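Long-range contacts in 336aa long hypothetical dTDP-glucose 4,6-dehydratase (Pyrococcus horikoshii, PDB 2HUN), which binds NAD and probably acts as a dTDP-glucose 4,6-dehydratase, removing water from a nucleotide-activated sugar: residues A[214-219]-A[242-247]; A[64-69]-A[106-111]; A[19-24]-A[47-52]. All coordinates share one frame; numbering follows the deposited sequence.

Contact 1: residues A[214-219]-A[242-247]; sequences VRDWLY and ISAGEE
Asp216 on strand 215-219 meets every residue from Ser243 to Glu247, and its side chain carries the contact. Its CB lies 4.0 Å from CG of Glu247, the residue paired with it in an antiparallel non-hydrogen-bonded pair. CG stands anti to the backbone N (chi1 -175°), which turns the carboxylate toward the amides of the loop. OD1 accepts from Glu246 N at 2.6 Å, and the amide approaches nearly along the C-O axis. OD2 accepts from Ala244 N at 3.0 Å through its syn lone pair. Thr179 OG1 of the neighbouring strand 172-182 also bonds to OD2. The carboxylate is thus held at both oxygens, and it is buried. The Glu247 carboxylate lies nearby, and its salt bridge to Arg280 and hydrogen bond with Ser282 probably offset the like charge.

Beside the carboxylate, Trp217 N donates to Glu246 O at 3.1 Å, from above the carbonyl plane. At one end of the contact, Val214 CG2 packs 3.4 Å from Glu247 CB. Towards the other end, Leu218 splits its two methyls. CD1 reaches Ala244 CB at 3.8 Å, and CD2 reaches Ile242 CG2 at 3.7 Å. An aspartate accepting the amides of Ala244 and Glu246 joins strand 215-219 to the loop between strands 239-242 and 247-248, part of the extended Rossmann-type sheet of this dehydratase family.

Contact 2: residues A[64-69]-A[106-111]; sequences ADYELV and TYTLLE
Thr108 and Leu109 of helix 96-116 pack by van der Waals contact against Ala64, Tyr66 and Val69, at the start of helix 66-74. Both helices are connections between parallel strands of the Rossmann sheet. Thr108 fits against the first turn. Its CG2 lies 3.6 Å from Tyr66 CA and 3.8 Å from Tyr66 CB. Its OG1 sits 3.6 Å from Ala64 CA, but the hydroxyl bonds to Ile104 O within its own helix.

The Tyr66 ring reaches along helix 96-116, because CG is anti to the backbone N (chi1 -170°). The ring meets Thr108 edge-on, with Thr108 O close to the ring plane. Further out, Tyr66 CE1 comes 4.0 Å from Glu111 C. On the sheet side, Val69 CG1 touches Leu109 CD1 at 3.6 Å, the two side chains crossing at about a right angle.

Asp65 caps the N-terminus of helix 66-74 through a weak bond from Leu68 N to OD1. Ala64 directly follows Asp62 and Val63, which bind NAD. No hydrogen bond joins the two segments, so they meet by van der Waals packing alone, and the Glu111 carboxylate, like the Thr108 hydroxyl, bonds elsewhere, to Trp165 and Arg114.

Contact 3: residues A[19-24]-A[47-52]; sequences FIRYIL and LKDLED
The Arg21 guanidinium has Leu50 CD1 over one face and the Asp49 carboxylate at its edge, near its plane. The two flat groups are nearly coplanar, with planes 9° apart. The grip is end-on and two-pronged. NH1 donates to Asp49 OD2 at 2.6 Å, and NH2 donates to Asp49 OD1 at 2.9 Å. With one nitrogen on each oxygen the salt bridge is bidentate, and both oxygens use their syn lone pairs. NH2 has a further partner in Asn46 O, just before segment 47-52. Together these bonds limit rotation of the guanidinium.

The Arg21 chain leaves the helix with CG anti to the backbone N and then bends at chi3 (-57°), which brings the charged end round to Asp49. Asp49 holds its CG between backbone N and carbonyl carbon (chi1 60°), and this turns the carboxylate back toward the helix.

Helix 14-26 is the first helix of the Rossmann fold. It follows a glycine-rich turn, and its first residues, Phe14 and Ile15, bind NAD. The segment 47-52 belongs to the long connection between strands 31-36 and 56-60.

Beneath the salt bridge the contact is apolar. Ile20 CD1 meets Leu47 CD1 at 3.8 Å, the side chains crossing at about a right angle. Leu47 also packs on Asn34 and Tyr56 of the sheet. Leu50 CD1 touches Leu24 CD1 at 4.0 Å and Arg21 CA at the same distance. The Leu24 and Leu50 side chains lie alongside each other, pointing opposite ways.

How the contacts relate
All three contacts are partly buried and belong to the Rossmann-type part of the protein, but they join different elements. Contact 1 ties strand 215-219 to the loop between strands 239-242 and 247-248. Contact 2 joins two crossover helices. Contact 3 holds a loop to the first helix. None touches another; contacts 1 and 3 come nearest, about 9 Å between nearest atoms. Contact 1 lies nearest the chain centre and relies on a buried carboxylate that accepts backbone amides. Contact 3, further out, sets a salt bridge at the surface over an apolar base. Contact 2 has no hydrogen bond across it, and of the three it alone reaches the second subunit, through Tyr107 and Glu111.

Contact 1: residues A[214-219]-A[242-247]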
loop_
_atom_site.group_PDB
_atom_site.type_symbol
_atom_site.label_atom_id
_atom_site.label_comp_id
_atom_site.label_asym_id
_atom_site.label_seq_id
_atom_site.Cartn_x
_atom_site.Cartn_y
_atom_site.Cartn_z
ATOM N N VAL A 214 -21.277 4.616 13.776
ATOM C CA VAL A 214 -21.758 3.601 12.860
ATOM C C VAL A 214 -20.870 2.820 11.910
ATOM O O VAL A 214 -19.675 3.075 11.751
ATOM C CB VAL A 214 -22.881 4.208 12.015
ATOM C CG1 VAL A 214 -23.908 4.867 12.925
ATOM C CG2 VAL A 214 -22.301 5.234 11.049
ATOM N N ARG A 215 -21.520 1.846 11.281
ATOM C CA ARG A 215 -20.926 0.981 10.279
ATOM C C ARG A 215 -21.976 0.837 9.192
ATOM O O ARG A 215 -23.176 0.869 9.466
ATOM C CB ARG A 215 -20.579 -0.397 10.857
ATOM C CG ARG A 215 -19.238 -0.433 11.566
ATOM C CD ARG A 215 -18.762 -1.852 11.824
ATOM N NE ARG A 215 -19.612 -2.571 12.770
ATOM C CZ ARG A 215 -19.322 -3.773 13.257
ATOM N NH1 ARG A 215 -18.205 -4.384 12.882
ATOM N NH2 ARG A 215 -20.138 -4.358 14.125
ATOM N N ASP A 216 -21.514 0.707 7.957
ATOM C CA ASP A 216 -22.404 0.545 6.826
ATOM C C ASP A 216 -22.600 -0.957 6.635
ATOM O O ASP A 216 -21.639 -1.727 6.681
ATOM C CB ASP A 216 -21.780 1.171 5.574
ATOM C CG ASP A 216 -22.715 1.144 4.380
ATOM O OD1 ASP A 216 -23.778 1.794 4.449
ATOM O OD2 ASP A 216 -22.393 0.469 3.374
ATOM N N TRP A 217 -23.844 -1.375 6.442
ATOM C CA TRP A 217 -24.132 -2.787 6.248
ATOM C C TRP A 217 -24.598 -3.047 4.830
ATOM O O TRP A 217 -25.544 -2.422 4.343
ATOM C CB TRP A 217 -25.167 -3.264 7.270
ATOM C CG TRP A 217 -24.631 -3.188 8.668
ATOM C CD1 TRP A 217 -24.779 -2.156 9.553
ATOM C CD2 TRP A 217 -23.757 -4.134 9.299
ATOM N NE1 TRP A 217 -24.046 -2.398 10.691
ATOM C CE2 TRP A 217 -23.411 -3.606 10.562
ATOM C CE3 TRP A 217 -23.230 -5.375 8.917
ATOM C CZ2 TRP A 217 -22.560 -4.278 11.446
ATOM C CZ3 TRP A 217 -22.382 -6.042 9.799
ATOM C CH2 TRP A 217 -22.059 -5.490 11.047
ATOM N N LEU A 218 -23.909 -3.968 4.166
ATOM C CA LEU A 218 -24.216 -4.324 2.786
ATOM C C LEU A 218 -24.578 -5.803 2.662
ATOM O O LEU A 218 -23.769 -6.668 3.004
ATOM C CB LEU A 218 -22.994 -4.013 1.914
ATOM C CG LEU A 218 -22.992 -4.368 0.426
ATOM C CD1 LEU A 218 -23.973 -3.481 -0.312
ATOM C CD2 LEU A 218 -21.589 -4.179 -0.130
ATOM N N TYR A 219 -25.780 -6.096 2.170
ATOM C CA TYR A 219 -26.189 -7.493 1.998
ATOM C C TYR A 219 -25.192 -8.145 1.041
ATOM O O TYR A 219 -24.907 -7.604 -0.025
ATOM C CB TYR A 219 -27.607 -7.589 1.428
ATOM C CG TYR A 219 -28.138 -9.012 1.404
ATOM C CD1 TYR A 219 -28.192 -9.775 2.572
ATOM C CD2 TYR A 219 -28.546 -9.609 0.208
ATOM C CE1 TYR A 219 -28.630 -11.098 2.552
ATOM C CE2 TYR A 219 -28.986 -10.931 0.177
ATOM C CZ TYR A 219 -29.021 -11.671 1.354
ATOM O OH TYR A 219 -29.415 -12.986 1.327
ATOM N N ILE A 242 -17.871 0.312 -2.752
ATOM C CA ILE A 242 -19.182 -0.337 -2.763
ATOM C C ILE A 242 -19.779 -0.211 -1.364
ATOM O O ILE A 242 -19.235 -0.756 -0.401
ATOM C CB ILE A 242 -19.074 -1.838 -3.117
ATOM C CG1 ILE A 242 -18.338 -2.015 -4.452
ATOM C CG2 ILE A 242 -20.466 -2.446 -3.201
ATOM C CD1 ILE A 242 -18.040 -3.472 -4.809
ATOM N N SER A 243 -20.892 0.514 -1.266
ATOM C CA SER A 243 -21.574 0.737 -0.000
ATOM C C SER A 243 -23.071 0.909 -0.215
ATOM O O SER A 243 -23.516 1.425 -1.243
ATOM C CB SER A 243 -21.009 1.980 0.704
ATOM O OG SER A 243 -21.233 3.151 -0.066
ATOM N N ALA A 244 -23.849 0.483 0.771
ATOM C CA ALA A 244 -25.296 0.559 0.678
ATOM C C ALA A 244 -25.896 1.847 1.222
ATOM O O ALA A 244 -27.055 2.149 0.954
ATOM C CB ALA A 244 -25.910 -0.636 1.388
ATOM N N GLY A 245 -25.112 2.607 1.976
ATOM C CA GLY A 245 -25.630 3.828 2.557
ATOM C C GLY A 245 -26.595 3.485 3.680
ATOM O O GLY A 245 -27.604 4.155 3.879
ATOM N N GLU A 246 -26.282 2.419 4.410
ATOM C CA GLU A 246 -27.113 1.961 5.524
ATOM C C GLU A 246 -26.223 1.943 6.758
ATOM O O GLU A 246 -25.853 0.873 7.254
ATOM C CB GLU A 246 -27.639 0.537 5.270
ATOM C CG GLU A 246 -28.550 0.347 4.053
ATOM C CD GLU A 246 -29.902 1.021 4.209
ATOM O OE1 GLU A 246 -30.222 1.460 5.331
ATOM O OE2 GLU A 246 -30.652 1.102 3.209
ATOM N N GLU A 247 -25.863 3.127 7.238
ATOM C CA GLU A 247 -24.996 3.227 8.405
ATOM C C GLU A 247 -25.820 3.150 9.670
ATOM O O GLU A 247 -26.710 3.969 9.900
ATOM C CB GLU A 247 -24.191 4.525 8.343
ATOM C CG GLU A 247 -23.326 4.576 7.096
ATOM C CD GLU A 247 -22.491 5.832 6.982
ATOM O OE1 GLU A 247 -22.676 6.760 7.795
ATOM O OE2 GLU A 247 -21.648 5.885 6.066
#

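Contact 2: residues A[64-69]-A[106-111]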
loop_
_atom_site.group_PDB
_atom_site.type_symbol
_atom_site.label_atom_id
_atom_site.label_comp_id
_atom_site.label_asym_id
_atom_site.label_seq_id
_atom_site.Cartn_x
_atom_site.Cartn_y
_atom_site.Cartn_z
ATOM N N ALA A 64 -0.196 -17.702 -2.935
ATOM C CA ALA A 64 1.212 -17.330 -2.869
ATOM C C ALA A 64 2.100 -18.425 -3.464
ATOM O O ALA A 64 3.322 -18.299 -3.483
ATOM C CB ALA A 64 1.610 -17.070 -1.422
ATOM N N ASP A 65 1.479 -19.498 -3.940
ATOM C CA ASP A 65 2.202 -20.623 -4.537
ATOM C C ASP A 65 2.252 -20.358 -6.035
ATOM O O ASP A 65 1.367 -20.794 -6.774
ATOM C CB ASP A 65 1.443 -21.929 -4.270
ATOM C CG ASP A 65 2.195 -23.163 -4.755
ATOM O OD1 ASP A 65 3.103 -23.027 -5.605
ATOM O OD2 ASP A 65 1.861 -24.274 -4.291
ATOM N N TYR A 66 3.284 -19.647 -6.481
ATOM C CA TYR A 66 3.401 -19.303 -7.894
ATOM C C TYR A 66 3.221 -20.469 -8.862
ATOM O O TYR A 66 2.403 -20.393 -9.776
ATOM C CB TYR A 66 4.740 -18.609 -8.187
ATOM C CG TYR A 66 4.772 -18.045 -9.590
ATOM C CD1 TYR A 66 3.968 -16.961 -9.937
ATOM C CD2 TYR A 66 5.523 -18.658 -10.596
ATOM C CE1 TYR A 66 3.896 -16.504 -11.249
ATOM C CE2 TYR A 66 5.459 -18.208 -11.914
ATOM C CZ TYR A 66 4.641 -17.135 -12.234
ATOM O OH TYR A 66 4.540 -16.709 -13.537
ATOM N N GLU A 67 3.979 -21.544 -8.662
ATOM C CA GLU A 67 3.896 -22.711 -9.539
ATOM C C GLU A 67 2.483 -23.254 -9.709
ATOM O O GLU A 67 2.087 -23.638 -10.807
ATOM C CB GLU A 67 4.819 -23.825 -9.030
ATOM C CG GLU A 67 6.293 -23.472 -9.123
ATOM C CD GLU A 67 6.700 -23.071 -10.533
ATOM O OE1 GLU A 67 6.424 -23.850 -11.469
ATOM O OE2 GLU A 67 7.294 -21.982 -10.707
ATOM N N LEU A 68 1.722 -23.293 -8.624
ATOM C CA LEU A 68 0.358 -23.787 -8.696
ATOM C C LEU A 68 -0.562 -22.735 -9.315
ATOM O O LEU A 68 -1.348 -23.029 -10.218
ATOM C CB LEU A 68 -0.148 -24.140 -7.295
ATOM C CG LEU A 68 -1.585 -24.659 -7.195
ATOM C CD1 LEU A 68 -1.654 -26.104 -7.692
ATOM C CD2 LEU A 68 -2.044 -24.577 -5.750
ATOM N N VAL A 69 -0.453 -21.505 -8.831
ATOM C CA VAL A 69 -1.303 -20.420 -9.308
ATOM C C VAL A 69 -1.161 -20.076 -10.791
ATOM O O VAL A 69 -2.161 -19.837 -11.468
ATOM C CB VAL A 69 -1.072 -19.142 -8.464
ATOM C CG1 VAL A 69 -1.868 -17.981 -9.035
ATOM C CG2 VAL A 69 -1.487 -19.399 -7.029
ATOM N N THR A 106 -1.127 -11.408 -3.181
ATOM C CA THR A 106 -1.601 -10.579 -4.278
ATOM C C THR A 106 -0.482 -10.366 -5.299
ATOM O O THR A 106 -0.720 -10.392 -6.505
ATOM C CB THR A 106 -2.128 -9.235 -3.761
ATOM O OG1 THR A 106 -3.214 -9.480 -2.857
ATOM C CG2 THR A 106 -2.621 -8.372 -4.919
ATOM N N TYR A 107 0.731 -10.167 -4.802
ATOM C CA TYR A 107 1.913 -9.992 -5.648
ATOM C C TYR A 107 2.062 -11.200 -6.577
ATOM O O TYR A 107 2.257 -11.051 -7.785
ATOM C CB TYR A 107 3.164 -9.883 -4.770
ATOM C CG TYR A 107 4.480 -10.054 -5.510
ATOM C CD1 TYR A 107 5.022 -9.015 -6.272
ATOM C CD2 TYR A 107 5.183 -11.259 -5.446
ATOM C CE1 TYR A 107 6.235 -9.172 -6.952
ATOM C CE2 TYR A 107 6.396 -11.429 -6.123
ATOM C CZ TYR A 107 6.916 -10.382 -6.871
ATOM O OH TYR A 107 8.119 -10.536 -7.528
ATOM N N THR A 108 1.974 -12.393 -5.997
ATOM C CA THR A 108 2.112 -13.637 -6.749
ATOM C C THR A 108 1.051 -13.763 -7.841
ATOM O O THR A 108 1.340 -14.201 -8.953
ATOM C CB THR A 108 2.012 -14.862 -5.816
ATOM O OG1 THR A 108 2.935 -14.710 -4.729
ATOM C CG2 THR A 108 2.353 -16.141 -6.579
ATOM N N LEU A 109 -0.177 -13.380 -7.513
ATOM C CA LEU A 109 -1.266 -13.435 -8.472
ATOM C C LEU A 109 -0.978 -12.452 -9.608
ATOM O O LEU A 109 -1.164 -12.780 -10.780
ATOM C CB LEU A 109 -2.587 -13.073 -7.786
ATOM C CG LEU A 109 -3.862 -13.491 -8.515
ATOM C CD1 LEU A 109 -3.934 -15.014 -8.549
ATOM C CD2 LEU A 109 -5.083 -12.918 -7.803
ATOM N N LEU A 110 -0.521 -11.251 -9.256
ATOM C CA LEU A 110 -0.205 -10.231 -10.258
ATOM C C LEU A 110 0.919 -10.722 -11.172
ATOM O O LEU A 110 0.866 -10.547 -12.387
ATOM C CB LEU A 110 0.196 -8.913 -9.573
ATOM C CG LEU A 110 -0.960 -8.128 -8.932
ATOM C CD1 LEU A 110 -0.432 -6.976 -8.081
ATOM C CD2 LEU A 110 -1.880 -7.613 -10.033
ATOM N N GLU A 111 1.937 -11.339 -10.588
ATOM C CA GLU A 111 3.043 -11.844 -11.388
ATOM C C GLU A 111 2.578 -12.934 -12.341
ATOM O O GLU A 111 2.943 -12.929 -13.515
ATOM C CB GLU A 111 4.161 -12.374 -10.488
ATOM C CG GLU A 111 5.106 -11.290 -9.965
ATOM C CD GLU A 111 5.867 -10.585 -11.083
ATOM O OE1 GLU A 111 5.341 -9.614 -11.666
ATOM O OE2 GLU A 111 6.995 -11.016 -11.388
#

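Contact 3: residues A[19-24]-A[47-52]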
loop_
_atom_site.group_PDB
_atom_site.type_symbol
_atom_site.label_atom_id
_atom_site.label_comp_id
_atom_site.label_asym_id
_atom_site.label_seq_id
_atom_site.Cartn_x
_atom_site.Cartn_y
_atom_site.Cartn_z
ATOM N N PHE A 19 -20.488 -15.612 -3.830
ATOM C CA PHE A 19 -20.189 -15.197 -5.198
ATOM C C PHE A 19 -20.298 -16.384 -6.152
ATOM O O PHE A 19 -21.002 -16.322 -7.162
ATOM C CB PHE A 19 -18.775 -14.608 -5.282
ATOM C CG PHE A 19 -18.405 -14.106 -6.657
ATOM C CD1 PHE A 19 -18.949 -12.922 -7.155
ATOM C CD2 PHE A 19 -17.533 -14.831 -7.461
ATOM C CE1 PHE A 19 -18.628 -12.470 -8.430
ATOM C CE2 PHE A 19 -17.204 -14.389 -8.740
ATOM C CZ PHE A 19 -17.755 -13.204 -9.226
ATOM N N ILE A 20 -19.595 -17.466 -5.825
ATOM C CA ILE A 20 -19.609 -18.664 -6.654
ATOM C C ILE A 20 -21.018 -19.220 -6.899
ATOM O O ILE A 20 -21.370 -19.528 -8.032
ATOM C CB ILE A 20 -18.715 -19.767 -6.042
ATOM C CG1 ILE A 20 -17.253 -19.309 -6.091
ATOM C CG2 ILE A 20 -18.925 -21.089 -6.788
ATOM C CD1 ILE A 20 -16.248 -20.266 -5.453
ATOM N N ARG A 21 -21.824 -19.344 -5.848
ATOM C CA ARG A 21 -23.183 -19.860 -6.010
ATOM C C ARG A 21 -23.977 -18.939 -6.945
ATOM O O ARG A 21 -24.669 -19.394 -7.863
ATOM C CB ARG A 21 -23.885 -19.951 -4.648
ATOM C CG ARG A 21 -25.216 -20.709 -4.680
ATOM C CD ARG A 21 -25.744 -20.959 -3.267
ATOM N NE ARG A 21 -24.789 -21.692 -2.433
ATOM C CZ ARG A 21 -24.681 -23.022 -2.398
ATOM N NH1 ARG A 21 -25.468 -23.782 -3.150
ATOM N NH2 ARG A 21 -23.779 -23.595 -1.608
ATOM N N TYR A 22 -23.867 -17.637 -6.703
ATOM C CA TYR A 22 -24.555 -16.642 -7.520
ATOM C C TYR A 22 -24.116 -16.747 -8.987
ATOM O O TYR A 22 -24.940 -16.854 -9.896
ATOM C CB TYR A 22 -24.237 -15.241 -6.991
ATOM C CG TYR A 22 -24.809 -14.121 -7.822
ATOM C CD1 TYR A 22 -26.095 -13.642 -7.588
ATOM C CD2 TYR A 22 -24.056 -13.530 -8.843
ATOM C CE1 TYR A 22 -26.623 -12.594 -8.351
ATOM C CE2 TYR A 22 -24.572 -12.488 -9.610
ATOM C CZ TYR A 22 -25.854 -12.026 -9.357
ATOM O OH TYR A 22 -26.371 -10.998 -10.109
ATOM N N ILE A 23 -22.810 -16.710 -9.211
ATOM C CA ILE A 23 -22.266 -16.787 -10.560
ATOM C C ILE A 23 -22.713 -18.018 -11.349
ATOM O O ILE A 23 -23.161 -17.896 -12.490
ATOM C CB ILE A 23 -20.719 -16.721 -10.525
ATOM C CG1 ILE A 23 -20.277 -15.255 -10.476
ATOM C CG2 ILE A 23 -20.118 -17.457 -11.713
ATOM C CD1 ILE A 23 -20.943 -14.365 -11.526
ATOM N N LEU A 24 -22.593 -19.200 -10.751
ATOM C CA LEU A 24 -22.993 -20.426 -11.436
ATOM C C LEU A 24 -24.498 -20.477 -11.662
ATOM O O LEU A 24 -24.971 -21.090 -12.617
ATOM C CB LEU A 24 -22.542 -21.656 -10.640
ATOM C CG LEU A 24 -21.027 -21.859 -10.578
ATOM C CD1 LEU A 24 -20.690 -23.051 -9.696
ATOM C CD2 LEU A 24 -20.489 -22.061 -11.985
ATOM N N LEU A 47 -19.961 -24.835 0.091
ATOM C CA LEU A 47 -20.183 -25.234 -1.295
ATOM C C LEU A 47 -20.325 -26.737 -1.540
ATOM O O LEU A 47 -20.158 -27.190 -2.675
ATOM C CB LEU A 47 -19.030 -24.711 -2.164
ATOM C CG LEU A 47 -18.817 -23.194 -2.221
ATOM C CD1 LEU A 47 -17.525 -22.872 -2.949
ATOM C CD2 LEU A 47 -20.002 -22.549 -2.914
ATOM N N LYS A 48 -20.642 -27.509 -0.507
ATOM C CA LYS A 48 -20.744 -28.951 -0.692
ATOM C C LYS A 48 -21.756 -29.403 -1.738
ATOM O O LYS A 48 -21.533 -30.404 -2.411
ATOM C CB LYS A 48 -21.014 -29.661 0.639
ATOM C CG LYS A 48 -22.411 -29.520 1.202
ATOM C CD LYS A 48 -22.523 -30.382 2.453
ATOM C CE LYS A 48 -23.915 -30.352 3.064
ATOM N NZ LYS A 48 -23.956 -31.162 4.314
ATOM N N ASP A 49 -22.852 -28.671 -1.902
ATOM C CA ASP A 49 -23.850 -29.073 -2.886
ATOM C C ASP A 49 -23.478 -28.721 -4.327
ATOM O O ASP A 49 -24.187 -29.096 -5.261
ATOM C CB ASP A 49 -25.218 -28.477 -2.542
ATOM C CG ASP A 49 -25.203 -26.972 -2.508
ATOM O OD1 ASP A 49 -24.510 -26.405 -1.638
ATOM O OD2 ASP A 49 -25.887 -26.357 -3.352
ATOM N N LEU A 50 -22.372 -28.004 -4.509
ATOM C CA LEU A 50 -21.916 -27.642 -5.849
ATOM C C LEU A 50 -20.643 -28.414 -6.166
ATOM O O LEU A 50 -20.210 -28.469 -7.317
ATOM C CB LEU A 50 -21.627 -26.138 -5.949
ATOM C CG LEU A 50 -22.801 -25.161 -5.857
ATOM C CD1 LEU A 50 -22.297 -23.739 -6.085
ATOM C CD2 LEU A 50 -23.854 -25.518 -6.895
ATOM N N GLU A 51 -20.058 -29.014 -5.134
ATOM C CA GLU A 51 -18.819 -29.777 -5.270
ATOM C C GLU A 51 -18.691 -30.538 -6.572
ATOM O O GLU A 51 -17.676 -30.436 -7.261
ATOM C CB GLU A 51 -18.668 -30.788 -4.135
ATOM C CG GLU A 51 -18.559 -30.196 -2.754
ATOM C CD GLU A 51 -18.157 -31.234 -1.732
ATOM O OE1 GLU A 51 -18.752 -32.331 -1.740
ATOM O OE2 GLU A 51 -17.252 -30.954 -0.921
ATOM N N ASP A 52 -19.721 -31.308 -6.908
ATOM C CA ASP A 52 -19.681 -32.118 -8.115
ATOM C C ASP A 52 -20.330 -31.556 -9.374
ATOM O O ASP A 52 -20.452 -32.263 -10.376
ATOM C CB ASP A 52 -20.239 -33.506 -7.810
ATOM C CG ASP A 52 -19.409 -34.242 -6.776
ATOM O OD1 ASP A 52 -18.175 -34.320 -6.958
ATOM O OD2 ASP A 52 -19.983 -34.741 -5.785
#